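Local atomic coordinates of putative uncharacterized protein (PDB entry 3F4S), a protein that probably acts as a DsbA-like thiol-disulfide oxidoreductase of the thioredoxin fold, introducing disulfide bonds into other proteins through a CxxC disulfide. Residues P40-E45 and L76-H81; A47-Y52 and K109-S114. The protein carries 1 engineered substitution. One frame throughout, in Å; residues are numbered along the deposited sequence. Where two conformers were deposited one is given.

Contact 1. Residues P40-E45 and L76-H81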
ATOM      1  N   PRO A  40      14.697  -3.001 -10.238  1.00 32.99           N
ATOM      2  CA  PRO A  40      15.107  -1.726 -10.838  1.00 32.74           C
ATOM      3  C   PRO A  40      14.170  -0.569 -10.496  1.00 31.23           C
ATOM      4  O   PRO A  40      14.653   0.552 -10.323  1.00 32.15           O
ATOM      5  CB  PRO A  40      15.057  -2.011 -12.344  1.00 33.15           C
ATOM      6  CG  PRO A  40      15.170  -3.472 -12.464  1.00 34.98           C
ATOM      7  CD  PRO A  40      14.548  -4.066 -11.243  1.00 33.29           C
ATOM      8  N   ILE A  41      12.864  -0.830 -10.398  1.00 29.65           N
ATOM      9  CA  ILE A  41      11.883   0.230 -10.194  1.00 29.31           C
ATOM     10  C   ILE A  41      11.225   0.092  -8.827  1.00 29.14           C
ATOM     11  O   ILE A  41      11.074  -1.015  -8.316  1.00 29.40           O
ATOM     12  CB  ILE A  41      10.796   0.214 -11.298  1.00 27.77           C
ATOM     13  CG1 ILE A  41      11.452   0.342 -12.678  1.00 29.14           C
ATOM     14  CG2 ILE A  41       9.751   1.314 -11.073  1.00 27.55           C
ATOM     15  CD1 ILE A  41      12.365   1.550 -12.815  1.00 30.81           C
ATOM     16  N   LEU A  42      10.845   1.225  -8.243  1.00 27.67           N
ATOM     17  CA  LEU A  42      10.175   1.258  -6.948  1.00 26.66           C
ATOM     18  C   LEU A  42       8.823   1.952  -7.064  1.00 24.54           C
ATOM     19  O   LEU A  42       8.728   3.037  -7.632  1.00 25.01           O
ATOM     20  CB  LEU A  42      11.031   2.015  -5.930  1.00 27.27           C
ATOM     21  CG  LEU A  42      10.340   2.370  -4.608  1.00 28.56           C
ATOM     22  CD1 LEU A  42       9.878   1.110  -3.896  1.00 28.08           C
ATOM     23  CD2 LEU A  42      11.268   3.191  -3.713  1.00 30.67           C
ATOM     24  N   MET A  43       7.784   1.329  -6.516  1.00 22.62           N
ATOM     25  CA  MET A  43       6.484   1.977  -6.375  1.00 22.67           C
ATOM     26  C   MET A  43       6.089   2.011  -4.908  1.00 22.51           C
ATOM     27  O   MET A  43       6.058   0.976  -4.243  1.00 23.39           O
ATOM     28  CB  MET A  43       5.394   1.256  -7.174  1.00 23.39           C
ATOM     29  CG  MET A  43       3.972   1.691  -6.791  1.00 22.49           C
ATOM     30  SD  MET A  43       2.676   0.808  -7.676  1.00 24.65           S
ATOM     31  CE  MET A  43       2.870   1.484  -9.319  1.00 27.44           C
ATOM     32  N   ILE A  44       5.798   3.208  -4.407  1.00 21.61           N
ATOM     33  CA  ILE A  44       5.240   3.374  -3.072  1.00 19.96           C
ATOM     34  C   ILE A  44       3.818   3.868  -3.243  1.00 19.97           C
ATOM     35  O   ILE A  44       3.584   4.846  -3.939  1.00 22.30           O
ATOM     36  CB  ILE A  44       6.043   4.403  -2.246  1.00 20.95           C
ATOM     37  CG1 ILE A  44       7.472   3.900  -2.020  1.00 23.35           C
ATOM     38  CG2 ILE A  44       5.346   4.696  -0.907  1.00 23.33           C
ATOM     39  CD1 ILE A  44       8.424   4.959  -1.471  1.00 24.27           C
ATOM     40  N   GLU A  45       2.868   3.169  -2.636  1.00 19.13           N
ATOM     41  CA  GLU A  45       1.472   3.562  -2.699  1.00 18.54           C
ATOM     42  C   GLU A  45       0.968   3.908  -1.304  1.00 17.75           C
ATOM     43  O   GLU A  45       1.169   3.138  -0.361  1.00 19.71           O
ATOM     44  CB  GLU A  45       0.614   2.424  -3.270  1.00 18.59           C
ATOM     45  CG  GLU A  45      -0.874   2.726  -3.197  1.00 17.89           C
ATOM     46  CD  GLU A  45      -1.765   1.575  -3.674  1.00 18.19           C
ATOM     47  OE1 GLU A  45      -1.240   0.552  -4.174  1.00 21.23           O
ATOM     48  OE2 GLU A  45      -3.002   1.697  -3.550  1.00 19.60           O
ATOM     49  N   LEU A  76       9.727  -3.184  -7.271  1.00 28.34           N
ATOM     50  CA  LEU A  76       9.463  -3.401  -5.853  1.00 28.39           C
ATOM     51  C   LEU A  76       8.253  -2.568  -5.437  1.00 26.63           C
ATOM     52  O   LEU A  76       8.194  -1.374  -5.724  1.00 27.29           O
ATOM     53  CB  LEU A  76      10.682  -2.989  -5.026  1.00 28.42           C
ATOM     54  CG  LEU A  76      10.534  -2.968  -3.501  1.00 28.71           C
ATOM     55  CD1 LEU A  76      10.184  -4.350  -2.981  1.00 27.88           C
ATOM     56  CD2 LEU A  76      11.807  -2.441  -2.829  1.00 29.66           C
ATOM     57  N   TYR A  77       7.296  -3.194  -4.758  1.00 22.89           N
ATOM     58  CA  TYR A  77       6.062  -2.515  -4.359  1.00 22.79           C
ATOM     59  C   TYR A  77       5.973  -2.361  -2.847  1.00 24.16           C
ATOM     60  O   TYR A  77       6.074  -3.344  -2.103  1.00 25.21           O
ATOM     61  CB  TYR A  77       4.854  -3.290  -4.889  1.00 23.25           C
ATOM     62  CG  TYR A  77       3.504  -2.819  -4.408  1.00 21.75           C
ATOM     63  CD1 TYR A  77       2.941  -1.644  -4.892  1.00 22.66           C
ATOM     64  CD2 TYR A  77       2.767  -3.574  -3.496  1.00 21.31           C
ATOM     65  CE1 TYR A  77       1.687  -1.221  -4.467  1.00 20.43           C
ATOM     66  CE2 TYR A  77       1.520  -3.157  -3.059  1.00 20.01           C
ATOM     67  CZ  TYR A  77       0.980  -1.983  -3.548  1.00 21.20           C
ATOM     68  OH  TYR A  77      -0.269  -1.574  -3.128  1.00 20.93           O
ATOM     69  N   ILE A  78       5.781  -1.123  -2.402  1.00 22.92           N
ATOM     70  CA  ILE A  78       5.649  -0.818  -0.984  1.00 23.35           C
ATOM     71  C   ILE A  78       4.335  -0.098  -0.724  1.00 22.22           C
ATOM     72  O   ILE A  78       4.157   1.055  -1.128  1.00 24.76           O
ATOM     73  CB  ILE A  78       6.804   0.067  -0.488  1.00 24.59           C
ATOM     74  CG1 ILE A  78       8.147  -0.627  -0.728  1.00 27.36           C
ATOM     75  CG2 ILE A  78       6.606   0.420   0.985  1.00 24.88           C
ATOM     76  CD1 ILE A  78       9.355   0.150  -0.223  1.00 29.38           C
ATOM     77  N   PHE A  79       3.417  -0.786  -0.050  1.00 19.70           N
ATOM     78  CA  PHE A  79       2.124  -0.223   0.308  1.00 18.73           C
ATOM     79  C   PHE A  79       2.230   0.376   1.700  1.00 20.23           C
ATOM     80  O   PHE A  79       2.715  -0.283   2.627  1.00 21.78           O
ATOM     81  CB  PHE A  79       1.049  -1.313   0.309  1.00 19.24           C
ATOM     82  CG  PHE A  79      -0.333  -0.802   0.622  1.00 19.14           C
ATOM     83  CD1 PHE A  79      -1.013  -0.014  -0.291  1.00 20.53           C
ATOM     84  CD2 PHE A  79      -0.949  -1.106   1.825  1.00 20.93           C
ATOM     85  CE1 PHE A  79      -2.281   0.463  -0.016  1.00 21.53           C
ATOM     86  CE2 PHE A  79      -2.222  -0.632   2.111  1.00 21.52           C
ATOM     87  CZ  PHE A  79      -2.891   0.156   1.184  1.00 20.97           C
ATOM     88  N   ARG A  80       1.779   1.619   1.842  1.00 20.23           N
ATOM     89  CA  ARG A  80       1.753   2.292   3.138  1.00 19.64           C
ATOM     90  C   ARG A  80       0.329   2.719   3.465  1.00 17.72           C
ATOM     91  O   ARG A  80      -0.391   3.239   2.605  1.00 20.21           O
ATOM     92  CB  ARG A  80       2.706   3.490   3.157  1.00 19.97           C
ATOM     93  CG  ARG A  80       4.180   3.082   3.112  1.00 20.96           C
ATOM     94  CD  ARG A  80       5.124   4.276   3.046  1.00 21.97           C
ATOM     95  NE  ARG A  80       6.507   3.836   2.876  1.00 23.41           N
ATOM     96  CZ  ARG A  80       7.495   4.628   2.472  1.00 24.96           C
ATOM     97  NH1 ARG A  80       7.249   5.904   2.199  1.00 26.40           N
ATOM     98  NH2 ARG A  80       8.726   4.146   2.347  1.00 26.22           N
ATOM     99  N   HIS A  81      -0.085   2.474   4.703  1.00 17.50           N
ATOM    100  CA  HIS A  81      -1.455   2.757   5.117  1.00 16.92           C
ATOM    101  C   HIS A  81      -1.712   4.261   5.219  1.00 17.05           C
ATOM    102  O   HIS A  81      -0.821   5.046   5.580  1.00 20.81           O
ATOM    103  CB  HIS A  81      -1.755   2.093   6.465  1.00 17.67           C
ATOM    104  CG  HIS A  81      -1.868   0.599   6.394  1.00 18.25           C
ATOM    105  ND1 HIS A  81      -2.846  -0.038   5.662  1.00 20.13           N
ATOM    106  CD2 HIS A  81      -1.130  -0.381   6.970  1.00 18.02           C
ATOM    107  CE1 HIS A  81      -2.709  -1.346   5.787  1.00 18.67           C
ATOM    108  NE2 HIS A  81      -1.675  -1.582   6.576  1.00 19.11           N
TER

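Contact 2. Residues A47-Y52 and K109-S114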
ATOM      1  N   ALA A  47      -2.700   4.527   0.469  1.00 16.59           N
ATOM      2  CA  ALA A  47      -4.135   4.420   0.229  1.00 17.38           C
ATOM      3  C   ALA A  47      -4.883   4.055   1.500  1.00 18.01           C
ATOM      4  O   ALA A  47      -4.318   3.460   2.410  1.00 17.73           O
ATOM      5  CB  ALA A  47      -4.422   3.391  -0.864  1.00 17.71           C
ATOM      6  N   SER A  48      -6.157   4.431   1.546  1.00 15.92           N
ATOM      7  CA  SER A  48      -7.066   4.014   2.597  1.00 16.25           C
ATOM      8  C   SER A  48      -7.769   2.743   2.144  1.00 16.44           C
ATOM      9  O   SER A  48      -8.230   2.655   0.996  1.00 16.96           O
ATOM     10  CB  SER A  48      -8.111   5.106   2.837  1.00 16.81           C
ATOM     11  OG  SER A  48      -9.267   4.568   3.447  1.00 16.55           O
ATOM     12  N   LEU A  49      -7.867   1.765   3.037  1.00 15.92           N
ATOM     13  CA  LEU A  49      -8.501   0.500   2.693  1.00 15.66           C
ATOM     14  C   LEU A  49     -10.008   0.619   2.436  1.00 15.40           C
ATOM     15  O   LEU A  49     -10.610  -0.291   1.866  1.00 16.42           O
ATOM     16  CB  LEU A  49      -8.232  -0.554   3.772  1.00 17.55           C
ATOM     17  CG  LEU A  49      -6.774  -1.016   3.891  1.00 18.09           C
ATOM     18  CD1 LEU A  49      -6.541  -1.862   5.147  1.00 20.13           C
ATOM     19  CD2 LEU A  49      -6.360  -1.791   2.644  1.00 19.95           C
ATOM     20  N   THR A  50     -10.608   1.729   2.862  1.00 15.36           N
ATOM     21  CA  THR A  50     -12.050   1.939   2.742  1.00 15.27           C
ATOM     22  C   THR A  50     -12.389   2.924   1.623  1.00 14.96           C
ATOM     23  O   THR A  50     -13.545   3.311   1.436  1.00 17.52           O
ATOM     24  CB  THR A  50     -12.634   2.482   4.053  1.00 16.40           C
ATOM     25  OG1 THR A  50     -11.957   3.699   4.398  1.00 17.46           O
ATOM     26  CG2 THR A  50     -12.469   1.465   5.185  1.00 18.76           C
ATOM     27  N   CYS A  51     -11.373   3.342   0.882  0.50 16.02           N
ATOM     28  CA  CYS A  51     -11.566   4.315  -0.185  0.50 17.31           C
ATOM     29  C   CYS A  51     -12.040   3.636  -1.472  0.50 16.05           C
ATOM     30  O   CYS A  51     -11.379   2.741  -1.994  0.50 16.44           O
ATOM     31  CB  CYS A  51     -10.271   5.089  -0.417  0.50 22.00           C
ATOM     32  SG  CYS A  51     -10.251   6.048  -1.934  0.50 24.87           S
ATOM     33  N   TYR A  52     -13.193   4.072  -1.973  1.00 14.99           N
ATOM     34  CA  TYR A  52     -13.884   3.414  -3.090  1.00 15.60           C
ATOM     35  C   TYR A  52     -13.050   3.318  -4.375  1.00 16.90           C
ATOM     36  O   TYR A  52     -12.873   2.226  -4.936  1.00 16.68           O
ATOM     37  CB  TYR A  52     -15.252   4.068  -3.351  1.00 15.67           C
ATOM     38  CG  TYR A  52     -16.043   3.455  -4.492  1.00 16.25           C
ATOM     39  CD1 TYR A  52     -16.282   2.083  -4.545  1.00 15.67           C
ATOM     40  CD2 TYR A  52     -16.561   4.249  -5.508  1.00 17.36           C
ATOM     41  CE1 TYR A  52     -17.009   1.517  -5.593  1.00 16.29           C
ATOM     42  CE2 TYR A  52     -17.283   3.702  -6.551  1.00 17.23           C
ATOM     43  CZ  TYR A  52     -17.510   2.339  -6.591  1.00 15.07           C
ATOM     44  OH  TYR A  52     -18.232   1.819  -7.638  1.00 17.50           O
ATOM     45  N   LYS A 109      -5.601  -6.851   0.121  1.00 17.43           N
ATOM     46  CA  LYS A 109      -6.380  -7.170  -1.076  1.00 17.45           C
ATOM     47  C   LYS A 109      -7.813  -7.591  -0.722  1.00 17.66           C
ATOM     48  O   LYS A 109      -8.784  -7.150  -1.354  1.00 16.41           O
ATOM     49  CB  LYS A 109      -5.691  -8.271  -1.890  1.00 20.10           C
ATOM     50  CG  LYS A 109      -6.455  -8.657  -3.149  1.00 22.68           C
ATOM     51  CD  LYS A 109      -5.568  -9.437  -4.107  1.00 28.48           C
ATOM     52  CE  LYS A 109      -5.147 -10.755  -3.495  1.00 33.42           C
ATOM     53  NZ  LYS A 109      -6.216 -11.780  -3.622  1.00 38.97           N
ATOM     54  N   ALA A 110      -7.940  -8.443   0.289  1.00 16.20           N
ATOM     55  CA  ALA A 110      -9.252  -8.914   0.725  1.00 16.31           C
ATOM     56  C   ALA A 110     -10.094  -7.758   1.263  1.00 16.71           C
ATOM     57  O   ALA A 110     -11.290  -7.675   0.986  1.00 16.57           O
ATOM     58  CB  ALA A 110      -9.112  -9.994   1.787  1.00 17.91           C
ATOM     59  N   VAL A 111      -9.481  -6.874   2.046  1.00 16.79           N
ATOM     60  CA  VAL A 111     -10.229  -5.726   2.565  1.00 16.97           C
ATOM     61  C   VAL A 111     -10.723  -4.841   1.408  1.00 15.70           C
ATOM     62  O   VAL A 111     -11.909  -4.488   1.342  1.00 16.17           O
ATOM     63  CB  VAL A 111      -9.415  -4.910   3.611  1.00 14.21           C
ATOM     64  CG1 VAL A 111     -10.235  -3.717   4.118  1.00 14.16           C
ATOM     65  CG2 VAL A 111      -8.986  -5.823   4.789  1.00 15.16           C
ATOM     66  N   PHE A 112      -9.821  -4.485   0.496  1.00 15.43           N
ATOM     67  CA  PHE A 112     -10.223  -3.727  -0.697  1.00 16.91           C
ATOM     68  C   PHE A 112     -11.378  -4.425  -1.438  1.00 16.48           C
ATOM     69  O   PHE A 112     -12.381  -3.790  -1.792  1.00 17.02           O
ATOM     70  CB  PHE A 112      -9.060  -3.580  -1.678  1.00 16.44           C
ATOM     71  CG  PHE A 112      -8.074  -2.496  -1.341  1.00 16.66           C
ATOM     72  CD1 PHE A 112      -8.479  -1.184  -1.121  1.00 18.60           C
ATOM     73  CD2 PHE A 112      -6.719  -2.785  -1.326  1.00 16.62           C
ATOM     74  CE1 PHE A 112      -7.536  -0.181  -0.855  1.00 16.81           C
ATOM     75  CE2 PHE A 112      -5.772  -1.800  -1.063  1.00 17.13           C
ATOM     76  CZ  PHE A 112      -6.179  -0.497  -0.823  1.00 18.56           C
ATOM     77  N   ASN A 113     -11.225  -5.729  -1.662  0.50 15.23           N
ATOM     78  CA  ASN A 113     -12.200  -6.514  -2.414  0.50 16.12           C
ATOM     79  C   ASN A 113     -13.576  -6.538  -1.773  0.50 14.84           C
ATOM     80  O   ASN A 113     -14.582  -6.711  -2.455  0.50 15.57           O
ATOM     81  CB  ASN A 113     -11.715  -7.958  -2.575  0.50 16.84           C
ATOM     82  CG  ASN A 113     -10.729  -8.116  -3.704  0.50 21.82           C
ATOM     83  OD1 ASN A 113     -10.606  -7.242  -4.559  0.50 25.90           O
ATOM     84  ND2 ASN A 113     -10.019  -9.238  -3.716  0.50 21.35           N
ATOM     85  N   SER A 114     -13.618  -6.376  -0.458  0.70 13.86           N
ATOM     86  CA  SER A 114     -14.865  -6.564   0.275  0.70 15.63           C
ATOM     87  C   SER A 114     -15.527  -5.244   0.674  0.70 14.91           C
ATOM     88  O   SER A 114     -16.416  -5.219   1.524  0.70 15.87           O
ATOM     89  CB  SER A 114     -14.616  -7.435   1.505  0.70 18.09           C
ATOM     90  OG  SER A 114     -14.093  -8.697   1.121  0.70 19.58           O
TER
HETATM   91  O   HOH W   1     -12.792  -1.880   2.187  1.00 16.26           O

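Contact 1. Residues P40-E45 and L76-H81
Tyr77 and Glu45 share a face of two neighbouring parallel strands of the thioredoxin-fold sheet, and on it each turns CG anti to its own backbone N (chi1 172° and 173°), bringing the hydroxyl and the carboxylate together. There Tyr77 OH donates to Glu45 OE1 at 2.6 Å, coming from above the carboxylate plane. His58 holds OE2, so both oxygens of this buried acid, which lies near the CxxC cysteines, have a partner; an extended glutamate has the length to bridge them. Met43, extended as far as its sulfur, sets SD at the edge of the Tyr77 ring, 4.9 Å from the centroid, a Met-aromatic contact. The opposite face carries branched aliphatic residues suited to a sheet interior: Leu42 CD1 lodges against Ile78 CD1 at 3.8 Å, while Ile44 CG2 covers a guanidinium face of Arg80, whose charge is answered by Asp31. Five backbone bonds lace the strands in parallel register, running from Leu76 N to Ile41 O through to Arg80 N to Glu45 O. The side chain of Phe79 turns its edge to the same glutamate, its plane 87° from the carboxylate, with CE1 3.8 Å from Glu45 OE2.

Contact 2. Residues A47-Y52 and K109-S114
Val111 is the first residue along the last turn of helix 101-113 to meet the 47-52 loop, and its CG1 rests 3.8 Å from Leu49 CB. With chi1 at 180° this methyl lies opposite the backbone N and faces the loop, and a compact branched side chain fits the short distance between helix and loop. The carbonyl of the same residue takes part as well: one water donates to Val111 O at 2.9 Å and to Leu49 O at 2.7 Å, linking two backbone acceptors that could not bond each other directly.

Phe112 follows and carries most of the contact. Leu49 crosses it at about a right angle and lays CD2 over one face of the ring, 3.8 Å from the centroid and 17° off the normal, a CH-pi contact: the flat ring offers a broad apolar face, and the branched leucine lays a methyl on it. At the ring edge, near its plane, CE1 comes 3.5 Å from Ser48 O, and CZ meets Ala47 CB, whose small methyl leaves room for the ring.

The facing loop is folded tightly. A type I turn runs from Ser48 to Cys51, and Ser48 OG accepts from Thr50 N at 3.2 Å in an ST turn. Cys51 then takes the N-cap position of helix 52-60 and is disulfide-bonded to Cys54, consistent with the redox-active CxxC of thioredoxin-like enzymes.

The helix end thus lies against the loop leading into the disulfide. Phe112 also stacks on His58 and touches Cys54, both from helix 52-60, and Phe112 O is hydrogen-bonded to Ser55 OG. Val111 packs on Ile132 of helix 127-135, while Leu49 leans on Ala91 of helix 86-94 and Ala47, ending strand 41-47, touches Pro173.

Overall arrangement
After the short N-terminal helix 21-24 and edge strand 33-34, the chain enters strand 41-47, which supplies the first segment of contact 1 and runs directly into the loop of contact 2, ahead of helix 52-60. After helices 52-60 and 62-70 it returns as strand 75-81, closing contact 1; this is a beta-alpha-beta connection between parallel neighbours. It continues through helix 86-94 and helix 101-113, whose end closes contact 2. The two closures therefore cross. Contact 1 joins two adjacent parallel strands within the five-stranded sheet, and contact 2 joins the helical region to the CxxC loop. Their centres are about 17 Å apart, yet they touch: Phe79 CZ lies 3.9 Å from Phe112 CZ, and His81 CE1 lies 3.9 Å from Leu49 CD1.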